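Local coordinates for protein dihydroneopterin triphosphate diphosphatase (Escherichia coli O157:H7, PDB 5U7F) that hydrolyses dihydroneopterin triphosphate to the monophosphate and pyrophosphate, probably for folate biosynthesis, and probably also cleaves nucleoside triphosphates, dATP preferentially, as a metal-dependent Nudix hydrolase, at residues L13-A18 with K22-L27; A52-V57 with I63-E68; C75-E80 with E143-N148. One frame throughout, in Å; residues are numbered along the deposited sequence.

How the contacts relate
From the N terminus, contact 1 comes first: it closes a three-residue turn between strands 10-18 and 23-29, which then part to let strand 36-42 run between them. Contact 2 follows, folding the chain after helix 49-61 back against that helix across five residues. Contact 3 closes a long loop of 62 residues, bringing helix 136-147 back over edge strand 72-82. The three lie in series, neither nesting nor crossing. Strand 10-18 joins them through its two faces: V14 packs on A53 and V57 of contact 2, while V15 and Y17 meet V146 of contact 3. Contacts 2 and 3 do not touch; the sheet separates their helices.

Contact 1 (L13-A18 with K22-L27); sequences LVVIYA and KRVLML
I16 and L25 are laid flank to flank, both directed to the same face of the sheet, with I16 CG2 meeting L25 CD2 at 4.1 Å. L25 continues on to Y121 and W123. On the other face Y17 and V24 form the single bridge between the strands, a non-hydrogen-bonded antiparallel pair, with V24 CG2 set against Y17 CB at 4.1 Å. Y17 CG sits between its own N and carbonyl carbon (chi1 70°), which lays the ring back along the strand until V15 O sits at its edge. V24 also packs against V146 of helix 136-147. Two good backbone bonds flank the bridge, A18 N to R23 O at 2.9 Å and L25 N to I16 O at 3.1 Å; at the turn K22 N adds a weak one to A18 O. Further along, the strands diverge, and a water takes over, accepting from I16 N at 2.9 Å and donating to L25 O at 2.7 Å. The hairpin is thus directly bonded only near its turn: apolar side chains cover both faces, and water bridges the backbones where they begin to separate.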
ATOM      1  N   LEU A  13      -0.108  -4.762  -1.111  1.00 12.52           N
ATOM      2  CA  LEU A  13      -0.330  -3.644  -0.205  1.00 14.50           C
ATOM      3  C   LEU A  13       0.817  -3.670   0.790  1.00 16.15           C
ATOM      4  O   LEU A  13       1.108  -4.727   1.332  1.00 16.35           O
ATOM      5  CB  LEU A  13      -1.673  -3.780   0.516  1.00 18.41           C
ATOM      6  CG  LEU A  13      -1.899  -2.929   1.771  1.00 23.51           C
ATOM      7  CD1 LEU A  13      -2.279  -1.577   1.320  1.00 19.23           C
ATOM      8  CD2 LEU A  13      -2.983  -3.527   2.642  1.00 18.07           C
ATOM      9  N   VAL A  14       1.507  -2.548   0.992  1.00 12.97           N
ATOM     10  CA  VAL A  14       2.563  -2.485   2.003  1.00 16.39           C
ATOM     11  C   VAL A  14       2.198  -1.439   3.040  1.00 17.13           C
ATOM     12  O   VAL A  14       2.135  -0.226   2.768  1.00 15.74           O
ATOM     13  CB  VAL A  14       3.949  -2.162   1.402  1.00 13.98           C
ATOM     14  CG1 VAL A  14       5.000  -2.125   2.522  1.00 17.87           C
ATOM     15  CG2 VAL A  14       4.329  -3.166   0.342  1.00 16.59           C
ATOM     16  N   VAL A  15       1.887  -1.906   4.238  1.00 12.39           N
ATOM     17  CA  VAL A  15       1.591  -0.986   5.315  1.00 13.39           C
ATOM     18  C   VAL A  15       2.899  -0.544   5.928  1.00 16.67           C
ATOM     19  O   VAL A  15       3.630  -1.335   6.555  1.00 17.25           O
ATOM     20  CB  VAL A  15       0.649  -1.614   6.370  1.00 15.77           C
ATOM     21  CG1 VAL A  15       0.323  -0.617   7.419  1.00 19.42           C
ATOM     22  CG2 VAL A  15      -0.651  -2.073   5.714  1.00 19.40           C
ATOM     23  N   ILE A  16       3.195   0.728   5.702  1.00 14.35           N
ATOM     24  CA  ILE A  16       4.364   1.393   6.259  1.00 19.93           C
ATOM     25  C   ILE A  16       4.024   2.127   7.553  1.00 18.45           C
ATOM     26  O   ILE A  16       3.062   2.884   7.649  1.00 14.48           O
ATOM     27  CB  ILE A  16       4.985   2.379   5.240  1.00 19.84           C
ATOM     28  CG1 ILE A  16       5.457   1.610   4.015  1.00 20.39           C
ATOM     29  CG2 ILE A  16       6.164   3.156   5.862  1.00 22.51           C
ATOM     30  CD1 ILE A  16       6.096   2.419   2.927  1.00 21.17           C
ATOM     31  N   TYR A  17       4.840   1.899   8.579  1.00 18.47           N
ATOM     32  CA  TYR A  17       4.601   2.532   9.862  1.00 16.26           C
ATOM     33  C   TYR A  17       5.906   2.703  10.615  1.00 13.77           C
ATOM     34  O   TYR A  17       6.893   2.062  10.320  1.00 20.94           O
ATOM     35  CB  TYR A  17       3.606   1.746  10.699  1.00 14.55           C
ATOM     36  CG  TYR A  17       4.121   0.407  11.214  1.00 17.32           C
ATOM     37  CD1 TYR A  17       4.196  -0.700  10.386  1.00 21.19           C
ATOM     38  CD2 TYR A  17       4.539   0.268  12.534  1.00 22.17           C
ATOM     39  CE1 TYR A  17       4.666  -1.919  10.853  1.00 19.96           C
ATOM     40  CE2 TYR A  17       5.002  -0.927  13.011  1.00 25.13           C
ATOM     41  CZ  TYR A  17       5.076  -2.024  12.174  1.00 23.43           C
ATOM     42  OH  TYR A  17       5.524  -3.235  12.649  1.00 30.56           O
ATOM     43  N   ALA A  18       5.905   3.656  11.542  1.00 22.07           N
ATOM     44  CA  ALA A  18       7.083   3.911  12.341  1.00 19.16           C
ATOM     45  C   ALA A  18       7.007   3.086  13.601  1.00 17.26           C
ATOM     46  O   ALA A  18       6.015   3.146  14.320  1.00 19.52           O
ATOM     47  CB  ALA A  18       7.195   5.382  12.691  1.00 23.07           C
ATOM     48  N   LYS A  22       4.380   4.290  16.200  1.00 25.19           N
ATOM     49  CA  LYS A  22       3.311   3.477  15.612  1.00 25.13           C
ATOM     50  C   LYS A  22       2.416   4.314  14.709  1.00 23.65           C
ATOM     51  O   LYS A  22       1.274   3.954  14.461  1.00 26.24           O
ATOM     52  CB  LYS A  22       2.478   2.807  16.695  1.00 25.98           C
ATOM     53  CG  LYS A  22       3.305   1.922  17.605  1.00 25.06           C
ATOM     54  CD  LYS A  22       3.952   0.790  16.801  1.00 32.37           C
ATOM     55  CE  LYS A  22       4.304  -0.395  17.680  1.00 35.05           C
ATOM     56  NZ  LYS A  22       5.245  -0.009  18.775  1.00 27.72           N
ATOM     57  N   ARG A  23       2.918   5.437  14.216  1.00 19.15           N
ATOM     58  CA  ARG A  23       2.123   6.189  13.263  1.00 24.12           C
ATOM     59  C   ARG A  23       2.245   5.508  11.899  1.00 16.32           C
ATOM     60  O   ARG A  23       3.260   4.885  11.605  1.00 18.98           O
ATOM     61  CB  ARG A  23       2.571   7.645  13.197  1.00 27.57           C
ATOM     62  CG  ARG A  23       1.972   8.511  14.307  1.00 21.39           C
ATOM     63  CD  ARG A  23       1.874  10.001  13.863  1.00 30.28           C
ATOM     64  NE  ARG A  23       1.639  10.891  14.982  1.00 39.89           N
ATOM     65  CZ  ARG A  23       2.593  11.304  15.815  1.00 47.64           C
ATOM     66  NH1 ARG A  23       3.852  10.916  15.647  1.00 39.86           N
ATOM     67  NH2 ARG A  23       2.288  12.108  16.826  1.00 50.71           N
ATOM     68  N   VAL A  24       1.213   5.686  11.072  1.00 24.36           N
ATOM     69  CA  VAL A  24       1.066   5.054   9.753  1.00 18.67           C
ATOM     70  C   VAL A  24       1.123   6.096   8.642  1.00 15.99           C
ATOM     71  O   VAL A  24       0.465   7.121   8.720  1.00 17.50           O
ATOM     72  CB  VAL A  24      -0.257   4.298   9.683  1.00 15.41           C
ATOM     73  CG1 VAL A  24      -0.482   3.710   8.337  1.00 17.09           C
ATOM     74  CG2 VAL A  24      -0.240   3.187  10.723  1.00 17.81           C
ATOM     75  N   LEU A  25       1.977   5.825   7.665  1.00 14.92           N
ATOM     76  CA  LEU A  25       2.193   6.688   6.535  1.00 14.43           C
ATOM     77  C   LEU A  25       1.070   6.529   5.530  1.00 15.27           C
ATOM     78  O   LEU A  25       0.853   5.435   5.023  1.00 14.99           O
ATOM     79  CB  LEU A  25       3.540   6.354   5.895  1.00 13.48           C
ATOM     80  CG  LEU A  25       3.810   7.064   4.570  1.00 19.52           C
ATOM     81  CD1 LEU A  25       3.914   8.573   4.764  1.00 19.61           C
ATOM     82  CD2 LEU A  25       5.013   6.513   3.868  1.00 19.18           C
ATOM     83  N   MET A  26       0.362   7.616   5.258  1.00 14.97           N
ATOM     84  CA  MET A  26      -0.756   7.575   4.319  1.00 15.55           C
ATOM     85  C   MET A  26      -0.518   8.553   3.191  1.00 18.20           C
ATOM     86  O   MET A  26      -0.024   9.682   3.410  1.00 18.02           O
ATOM     87  CB  MET A  26      -2.041   7.872   5.054  1.00 17.82           C
ATOM     88  CG  MET A  26      -2.347   6.862   6.134  1.00 18.98           C
ATOM     89  SD  MET A  26      -2.612   5.172   5.501  1.00 21.62           S
ATOM     90  CE  MET A  26      -4.090   5.475   4.565  1.00 25.50           C
ATOM     91  N   LEU A  27      -0.888   8.119   1.988  1.00 15.68           N
ATOM     92  CA  LEU A  27      -0.526   8.798   0.764  1.00 19.68           C
ATOM     93  C   LEU A  27      -1.796   9.123  -0.012  1.00 19.53           C
ATOM     94  O   LEU A  27      -2.669   8.293  -0.136  1.00 17.30           O
ATOM     95  CB  LEU A  27       0.411   7.927  -0.068  1.00 15.53           C
ATOM     96  CG  LEU A  27       1.667   7.383   0.606  1.00 21.75           C
ATOM     97  CD1 LEU A  27       2.283   6.275  -0.197  1.00 25.29           C
ATOM     98  CD2 LEU A  27       2.647   8.499   0.744  1.00 20.16           C
TER
HETATM   99  O   HOH W   1       1.121   2.777   5.399  1.00 14.79           O

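Contact 2 (A52-V57 with I63-E68); sequences AAMREV and IDVVAE. With CO (cobalt (II) ion), chain D; CO (cobalt (II) ion), chain E.
V57 and M54, one helical turn apart, make the helix side of the contact, and this helix, 49-61, is the one carried by the Nudix box. V57 has the larger buried share. Its CG1, anti to the backbone N (chi1 166°), touches both I63 and V65: it lies 3.9 Å from I63 CB and 4.3 Å from V65 CG2. The V57 and I63 side chains run slantwise past each other, and I63 itself runs on to L70 and L107. M54 covers the next part of the loop: its CG rests near V65 CB, and its chain, extended at chi2 (-163°), carries SD out to 4.1 Å from V66 CG2. No direct hydrogen bond joins the two segments. A single water does so instead, donating to M54 O and I63 O and accepting from V65 N. The loop thus packs on one flank of the helix while E56, on another, serves the metals. R55 NH1 forms a salt bridge to E56 OE2 from above the carboxylate plane, and R55 has a second with E47. E56 bridges two cobalt ions: E60 and E117 join OE1 at the cobalt of chain E, and E56 OE2 is 2.1 Å from that of chain D.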
ATOM      1  N   ALA A  52       7.396  -7.354  -6.021  1.00 22.92           N
ATOM      2  CA  ALA A  52       6.576  -6.238  -6.430  1.00 20.59           C
ATOM      3  C   ALA A  52       6.480  -5.229  -5.284  1.00 21.75           C
ATOM      4  O   ALA A  52       6.547  -4.021  -5.492  1.00 19.68           O
ATOM      5  CB  ALA A  52       5.198  -6.719  -6.868  1.00 17.92           C
ATOM      6  N   ALA A  53       6.341  -5.748  -4.075  1.00 20.00           N
ATOM      7  CA  ALA A  53       6.252  -4.943  -2.884  1.00 17.88           C
ATOM      8  C   ALA A  53       7.528  -4.089  -2.709  1.00 18.88           C
ATOM      9  O   ALA A  53       7.443  -2.872  -2.564  1.00 17.55           O
ATOM     10  CB  ALA A  53       6.028  -5.820  -1.673  1.00 19.38           C
ATOM     11  N   MET A  54       8.689  -4.728  -2.780  1.00 20.84           N
ATOM     12  CA  MET A  54       9.941  -3.990  -2.654  1.00 25.03           C
ATOM     13  C   MET A  54      10.054  -2.954  -3.770  1.00 24.63           C
ATOM     14  O   MET A  54      10.486  -1.827  -3.521  1.00 26.77           O
ATOM     15  CB  MET A  54      11.140  -4.929  -2.677  1.00 23.04           C
ATOM     16  CG  MET A  54      11.461  -5.510  -1.310  1.00 32.63           C
ATOM     17  SD  MET A  54      13.121  -6.203  -1.244  1.00 60.36           S
ATOM     18  CE  MET A  54      13.123  -7.242  -2.714  1.00 43.99           C
ATOM     19  N   ARG A  55       9.619  -3.310  -4.981  1.00 27.22           N
ATOM     20  CA  ARG A  55       9.755  -2.402  -6.108  1.00 20.66           C
ATOM     21  C   ARG A  55       8.869  -1.181  -5.933  1.00 26.81           C
ATOM     22  O   ARG A  55       9.328  -0.066  -6.121  1.00 23.11           O
ATOM     23  CB  ARG A  55       9.427  -3.081  -7.420  1.00 29.66           C
ATOM     24  CG  ARG A  55       9.472  -2.111  -8.614  1.00 26.98           C
ATOM     25  CD  ARG A  55       9.061  -2.737  -9.880  1.00 27.64           C
ATOM     26  NE  ARG A  55       7.869  -3.566  -9.716  1.00 25.13           N
ATOM     27  CZ  ARG A  55       6.628  -3.103  -9.657  1.00 25.07           C
ATOM     28  NH1 ARG A  55       6.385  -1.795  -9.783  1.00 27.20           N
ATOM     29  NH2 ARG A  55       5.624  -3.955  -9.493  1.00 28.63           N
ATOM     30  N   GLU A  56       7.595  -1.395  -5.609  1.00 22.15           N
ATOM     31  CA  GLU A  56       6.654  -0.305  -5.417  1.00 21.31           C
ATOM     32  C   GLU A  56       7.063   0.603  -4.250  1.00 21.81           C
ATOM     33  O   GLU A  56       6.828   1.798  -4.272  1.00 23.49           O
ATOM     34  CB  GLU A  56       5.261  -0.867  -5.182  1.00 19.73           C
ATOM     35  CG  GLU A  56       4.687  -1.549  -6.404  1.00 17.72           C
ATOM     36  CD  GLU A  56       4.198  -0.572  -7.506  1.00 24.05           C
ATOM     37  OE1 GLU A  56       4.010   0.606  -7.185  1.00 26.61           O
ATOM     38  OE2 GLU A  56       3.980  -1.008  -8.671  1.00 25.27           O
ATOM     39  N   VAL A  57       7.677   0.037  -3.222  1.00 20.95           N
ATOM     40  CA  VAL A  57       8.088   0.854  -2.095  1.00 22.39           C
ATOM     41  C   VAL A  57       9.214   1.789  -2.555  1.00 19.53           C
ATOM     42  O   VAL A  57       9.225   2.970  -2.198  1.00 22.88           O
ATOM     43  CB  VAL A  57       8.525  -0.004  -0.894  1.00 28.39           C
ATOM     44  CG1 VAL A  57       9.275   0.843   0.147  1.00 26.82           C
ATOM     45  CG2 VAL A  57       7.290  -0.665  -0.269  1.00 23.71           C
ATOM     46  N   ILE A  63      12.068   4.604  -0.784  1.00 31.81           N
ATOM     47  CA  ILE A  63      12.721   3.885   0.296  1.00 28.25           C
ATOM     48  C   ILE A  63      13.257   2.605  -0.306  1.00 32.78           C
ATOM     49  O   ILE A  63      12.500   1.822  -0.851  1.00 31.39           O
ATOM     50  CB  ILE A  63      11.749   3.596   1.468  1.00 26.96           C
ATOM     51  CG1 ILE A  63      11.392   4.910   2.149  1.00 25.79           C
ATOM     52  CG2 ILE A  63      12.359   2.586   2.458  1.00 33.63           C
ATOM     53  CD1 ILE A  63      10.483   4.819   3.373  1.00 18.91           C
ATOM     54  N   ASP A  64      14.574   2.424  -0.261  1.00 30.87           N
ATOM     55  CA  ASP A  64      15.201   1.210  -0.750  1.00 36.25           C
ATOM     56  C   ASP A  64      15.441   0.248   0.412  1.00 39.10           C
ATOM     57  O   ASP A  64      16.213   0.542   1.322  1.00 33.62           O
ATOM     58  CB  ASP A  64      16.516   1.527  -1.454  1.00 38.66           C
ATOM     59  CG  ASP A  64      17.115   0.319  -2.134  1.00 46.43           C
ATOM     60  OD1 ASP A  64      16.807  -0.828  -1.723  1.00 47.71           O
ATOM     61  OD2 ASP A  64      17.901   0.512  -3.087  1.00 52.95           O
ATOM     62  N   VAL A  65      14.804  -0.917   0.355  1.00 37.59           N
ATOM     63  CA  VAL A  65      14.735  -1.808   1.523  1.00 32.60           C
ATOM     64  C   VAL A  65      15.990  -2.669   1.665  1.00 38.68           C
ATOM     65  O   VAL A  65      16.390  -3.022   2.774  1.00 31.99           O
ATOM     66  CB  VAL A  65      13.466  -2.728   1.442  1.00 34.31           C
ATOM     67  CG1 VAL A  65      13.511  -3.838   2.477  1.00 37.72           C
ATOM     68  CG2 VAL A  65      12.202  -1.909   1.632  1.00 30.63           C
ATOM     69  N   VAL A  66      16.592  -3.036   0.543  1.00 38.45           N
ATOM     70  CA  VAL A  66      17.812  -3.838   0.568  1.00 40.75           C
ATOM     71  C   VAL A  66      18.955  -3.019   1.133  1.00 40.84           C
ATOM     72  O   VAL A  66      19.622  -3.433   2.084  1.00 45.23           O
ATOM     73  CB  VAL A  66      18.196  -4.336  -0.836  1.00 43.49           C
ATOM     74  CG1 VAL A  66      19.531  -5.112  -0.810  1.00 44.26           C
ATOM     75  CG2 VAL A  66      17.078  -5.178  -1.397  1.00 42.60           C
ATOM     76  N   ALA A  67      19.163  -1.840   0.554  1.00 43.58           N
ATOM     77  CA  ALA A  67      20.288  -0.996   0.932  1.00 38.66           C
ATOM     78  C   ALA A  67      20.183  -0.530   2.387  1.00 40.57           C
ATOM     79  O   ALA A  67      21.173  -0.547   3.116  1.00 46.20           O
ATOM     80  CB  ALA A  67      20.374   0.171   0.009  1.00 38.88           C
ATOM     81  N   GLU A  68      18.980  -0.164   2.822  1.00 36.46           N
ATOM     82  CA  GLU A  68      18.763   0.280   4.201  1.00 36.59           C
ATOM     83  C   GLU A  68      18.684  -0.872   5.189  1.00 33.42           C
ATOM     84  O   GLU A  68      18.455  -0.650   6.370  1.00 36.51           O
ATOM     85  CB  GLU A  68      17.469   1.081   4.327  1.00 37.36           C
ATOM     86  CG  GLU A  68      17.490   2.474   3.720  1.00 39.40           C
ATOM     87  CD  GLU A  68      16.454   3.394   4.351  1.00 40.09           C
ATOM     88  OE1 GLU A  68      16.152   3.228   5.554  1.00 41.87           O
ATOM     89  OE2 GLU A  68      15.943   4.297   3.652  1.00 36.62           O
TER
HETATM   90 CO    CO D 203       2.911  -0.369 -10.390  0.81 24.81          CO
HETATM   91 CO    CO E 204       2.963   2.150  -8.062  0.99 25.21          CO
HETATM   92  O   HOH W   2      12.371  -0.993  -1.551  1.00 27.30           O
HETATM   93  O   HOH W   3       4.816  -0.044 -11.357  1.00 36.63           O
HETATM   94  O   HOH W   4       1.933   0.239 -12.363  1.00 30.54           O
HETATM   95  O   HOH W   5       3.229   1.547  -9.865  1.00 30.97           O
HETATM   96  O   HOH W   6       2.801  -2.425 -10.954  1.00 31.89           O
HETATM   97  O   HOH W   7       4.849   3.089  -8.456  1.00 29.49           O

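Contact 3 (C75-E80 with E143-N148); sequences CQRTVE and EQFVIN
One face of the F145 ring carries C75: SG stands over the ring centre, 3.8 Å from the centroid and 12° off the normal, a Cys sulfur-aromatic contact, and C75 CB lies over the same ring, 3.6 Å from F145 CZ, as a CH-pi partner. At the ring edge, near its plane, R77 CG approaches F145 CZ at 4.1 Å. The guanidinium of R77 is met at its own edge by the Q144 amide, whose OE1 is 2.6 Å from R77 NH1; the bond is weak because the N-H is badly angled, at 129°. The amide and guanidinium planes are 38° apart. Bends at chi2 and chi3 carry the arginine past the phenylalanine to this amide, and NH1 is also hydrogen-bonded to Q140, one turn earlier on the helix. Of these two successive helix residues, F145 takes C75 over its face, and Q144 takes the R77 N-H with OE1. The sulfur is tethered as well: C75 forms a disulfide with C104 on the neighbouring strand 97-107, which holds SG against the ring. The arrangement seats the C-terminal helix 136-147 on edge strand 72-82, on the face of the sheet opposite the Nudix helix, as in the alpha/beta/alpha sandwich of the Nudix fold.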
ATOM      1  N   CYS A  75       2.874 -10.541   5.506  1.00 22.44           N
ATOM      2  CA  CYS A  75       1.827 -10.726   6.509  1.00 24.78           C
ATOM      3  C   CYS A  75       1.074 -12.063   6.386  1.00 25.29           C
ATOM      4  O   CYS A  75       0.242 -12.376   7.230  1.00 28.65           O
ATOM      5  CB  CYS A  75       0.815  -9.594   6.403  1.00 30.55           C
ATOM      6  SG  CYS A  75       1.459  -7.977   6.862  1.00 36.61           S
ATOM      7  N   GLN A  76       1.357 -12.818   5.329  1.00 21.31           N
ATOM      8  CA  GLN A  76       0.657 -14.067   5.025  1.00 30.09           C
ATOM      9  C   GLN A  76      -0.855 -13.871   5.076  1.00 33.82           C
ATOM     10  O   GLN A  76      -1.577 -14.612   5.750  1.00 32.79           O
ATOM     11  CB  GLN A  76       1.099 -15.191   5.984  1.00 35.58           C
ATOM     12  CG  GLN A  76       2.546 -15.669   5.788  1.00 37.43           C
ATOM     13  CD  GLN A  76       2.827 -16.993   6.510  1.00 52.61           C
ATOM     14  OE1 GLN A  76       1.943 -17.556   7.159  1.00 55.92           O
ATOM     15  NE2 GLN A  76       4.056 -17.494   6.394  1.00 49.58           N
ATOM     16  N   ARG A  77      -1.320 -12.860   4.342  1.00 25.79           N
ATOM     17  CA  ARG A  77      -2.736 -12.621   4.134  1.00 26.55           C
ATOM     18  C   ARG A  77      -2.976 -12.155   2.700  1.00 22.65           C
ATOM     19  O   ARG A  77      -2.201 -11.367   2.145  1.00 19.33           O
ATOM     20  CB  ARG A  77      -3.270 -11.597   5.137  1.00 27.41           C
ATOM     21  CG  ARG A  77      -3.283 -12.145   6.585  1.00 34.48           C
ATOM     22  CD  ARG A  77      -4.566 -11.832   7.345  1.00 37.23           C
ATOM     23  NE  ARG A  77      -5.751 -12.077   6.530  1.00 43.03           N
ATOM     24  CZ  ARG A  77      -6.904 -11.423   6.649  1.00 43.08           C
ATOM     25  NH1 ARG A  77      -7.047 -10.467   7.562  1.00 41.13           N
ATOM     26  NH2 ARG A  77      -7.919 -11.729   5.850  1.00 45.24           N
ATOM     27  N   THR A  78      -4.045 -12.683   2.115  1.00 19.57           N
ATOM     28  CA  THR A  78      -4.506 -12.313   0.776  1.00 18.66           C
ATOM     29  C   THR A  78      -6.020 -12.133   0.855  1.00 22.91           C
ATOM     30  O   THR A  78      -6.729 -12.986   1.415  1.00 21.81           O
ATOM     31  CB  THR A  78      -4.159 -13.391  -0.278  1.00 25.62           C
ATOM     32  OG1 THR A  78      -2.749 -13.452  -0.479  1.00 25.06           O
ATOM     33  CG2 THR A  78      -4.793 -13.094  -1.613  1.00 25.24           C
ATOM     34  N   VAL A  79      -6.524 -11.028   0.305  1.00 17.44           N
ATOM     35  CA  VAL A  79      -7.961 -10.792   0.232  1.00 14.40           C
ATOM     36  C   VAL A  79      -8.326 -10.475  -1.205  1.00 16.53           C
ATOM     37  O   VAL A  79      -7.447 -10.183  -2.009  1.00 15.91           O
ATOM     38  CB  VAL A  79      -8.388  -9.648   1.147  1.00 22.58           C
ATOM     39  CG1 VAL A  79      -8.147 -10.035   2.612  1.00 25.31           C
ATOM     40  CG2 VAL A  79      -7.633  -8.388   0.755  1.00 18.97           C
ATOM     41  N   GLU A  80      -9.618 -10.536  -1.505  1.00 14.74           N
ATOM     42  CA  GLU A  80     -10.146 -10.214  -2.827  1.00 14.14           C
ATOM     43  C   GLU A  80     -11.284  -9.216  -2.658  1.00 18.53           C
ATOM     44  O   GLU A  80     -12.118  -9.356  -1.775  1.00 16.06           O
ATOM     45  CB  GLU A  80     -10.622 -11.468  -3.540  1.00 19.01           C
ATOM     46  CG  GLU A  80     -11.116 -11.196  -4.949  1.00 21.11           C
ATOM     47  CD  GLU A  80     -11.807 -12.398  -5.585  1.00 31.22           C
ATOM     48  OE1 GLU A  80     -11.140 -13.440  -5.784  1.00 40.93           O
ATOM     49  OE2 GLU A  80     -13.025 -12.303  -5.884  1.00 32.45           O
ATOM     50  N   GLU A 143      -5.412  -2.301  11.020  1.00 22.18           N
ATOM     51  CA  GLU A 143      -5.990  -2.745  12.291  1.00 19.50           C
ATOM     52  C   GLU A 143      -5.309  -3.998  12.803  1.00 25.00           C
ATOM     53  O   GLU A 143      -4.980  -4.107  14.000  1.00 26.51           O
ATOM     54  CB  GLU A 143      -7.494  -2.983  12.170  1.00 22.50           C
ATOM     55  CG  GLU A 143      -8.298  -1.687  11.936  1.00 28.27           C
ATOM     56  CD  GLU A 143      -9.797  -1.884  11.683  1.00 30.23           C
ATOM     57  OE1 GLU A 143     -10.216  -2.923  11.120  1.00 36.02           O
ATOM     58  OE2 GLU A 143     -10.573  -0.960  12.026  1.00 35.26           O
ATOM     59  N   GLN A 144      -5.034  -4.925  11.910  1.00 23.09           N
ATOM     60  CA  GLN A 144      -4.541  -6.214  12.345  1.00 21.15           C
ATOM     61  C   GLN A 144      -3.028  -6.273  12.527  1.00 25.77           C
ATOM     62  O   GLN A 144      -2.545  -7.121  13.280  1.00 21.67           O
ATOM     63  CB  GLN A 144      -5.009  -7.290  11.359  1.00 22.23           C
ATOM     64  CG  GLN A 144      -6.510  -7.466  11.401  1.00 29.75           C
ATOM     65  CD  GLN A 144      -6.991  -8.577  10.469  1.00 45.00           C
ATOM     66  OE1 GLN A 144      -6.246  -9.030   9.592  1.00 34.54           O
ATOM     67  NE2 GLN A 144      -8.237  -9.020  10.658  1.00 49.24           N
ATOM     68  N   PHE A 145      -2.269  -5.392  11.871  1.00 24.37           N
ATOM     69  CA  PHE A 145      -0.815  -5.524  11.887  1.00 21.88           C
ATOM     70  C   PHE A 145      -0.080  -4.313  12.436  1.00 21.29           C
ATOM     71  O   PHE A 145       1.108  -4.401  12.717  1.00 29.89           O
ATOM     72  CB  PHE A 145      -0.311  -5.850  10.483  1.00 21.04           C
ATOM     73  CG  PHE A 145      -0.647  -7.252  10.043  1.00 26.02           C
ATOM     74  CD1 PHE A 145       0.199  -8.319  10.344  1.00 30.73           C
ATOM     75  CD2 PHE A 145      -1.821  -7.515   9.375  1.00 23.13           C
ATOM     76  CE1 PHE A 145      -0.125  -9.623   9.961  1.00 29.57           C
ATOM     77  CE2 PHE A 145      -2.140  -8.810   8.983  1.00 22.13           C
ATOM     78  CZ  PHE A 145      -1.300  -9.859   9.282  1.00 30.84           C
ATOM     79  N   VAL A 146      -0.774  -3.202  12.623  1.00 18.93           N
ATOM     80  CA  VAL A 146      -0.172  -2.058  13.318  1.00 22.46           C
ATOM     81  C   VAL A 146      -0.737  -1.943  14.716  1.00 24.69           C
ATOM     82  O   VAL A 146       0.007  -1.939  15.704  1.00 28.45           O
ATOM     83  CB  VAL A 146      -0.403  -0.714  12.586  1.00 16.23           C
ATOM     84  CG1 VAL A 146       0.237   0.437  13.404  1.00 21.91           C
ATOM     85  CG2 VAL A 146       0.207  -0.787  11.198  1.00 21.91           C
ATOM     86  N   ILE A 147      -2.052  -1.839  14.797  1.00 20.14           N
ATOM     87  CA  ILE A 147      -2.734  -1.721  16.078  1.00 30.63           C
ATOM     88  C   ILE A 147      -2.591  -2.994  16.916  1.00 35.41           C
ATOM     89  O   ILE A 147      -2.224  -2.925  18.093  1.00 41.95           O
ATOM     90  CB  ILE A 147      -4.231  -1.402  15.883  1.00 26.69           C
ATOM     91  CG1 ILE A 147      -4.382  -0.088  15.136  1.00 26.13           C
ATOM     92  CG2 ILE A 147      -4.959  -1.340  17.219  1.00 33.32           C
ATOM     93  CD1 ILE A 147      -5.817   0.302  14.787  1.00 31.51           C
ATOM     94  N   ASN A 148      -2.842  -4.146  16.292  1.00 35.28           N
ATOM     95  CA  ASN A 148      -3.056  -5.424  16.995  1.00 38.52           C
ATOM     96  C   ASN A 148      -4.337  -5.346  17.816  1.00 46.01           C
ATOM     97  O   ASN A 148      -5.424  -5.123  17.252  1.00 42.38           O
ATOM     98  CB  ASN A 148      -1.875  -5.783  17.882  1.00 40.39           C
ATOM     99  CG  ASN A 148      -0.562  -5.592  17.178  1.00 42.74           C
ATOM    100  OD1 ASN A 148      -0.460  -5.857  15.979  1.00 42.47           O
ATOM    101  ND2 ASN A 148       0.454  -5.119  17.904  1.00 48.29           N
TER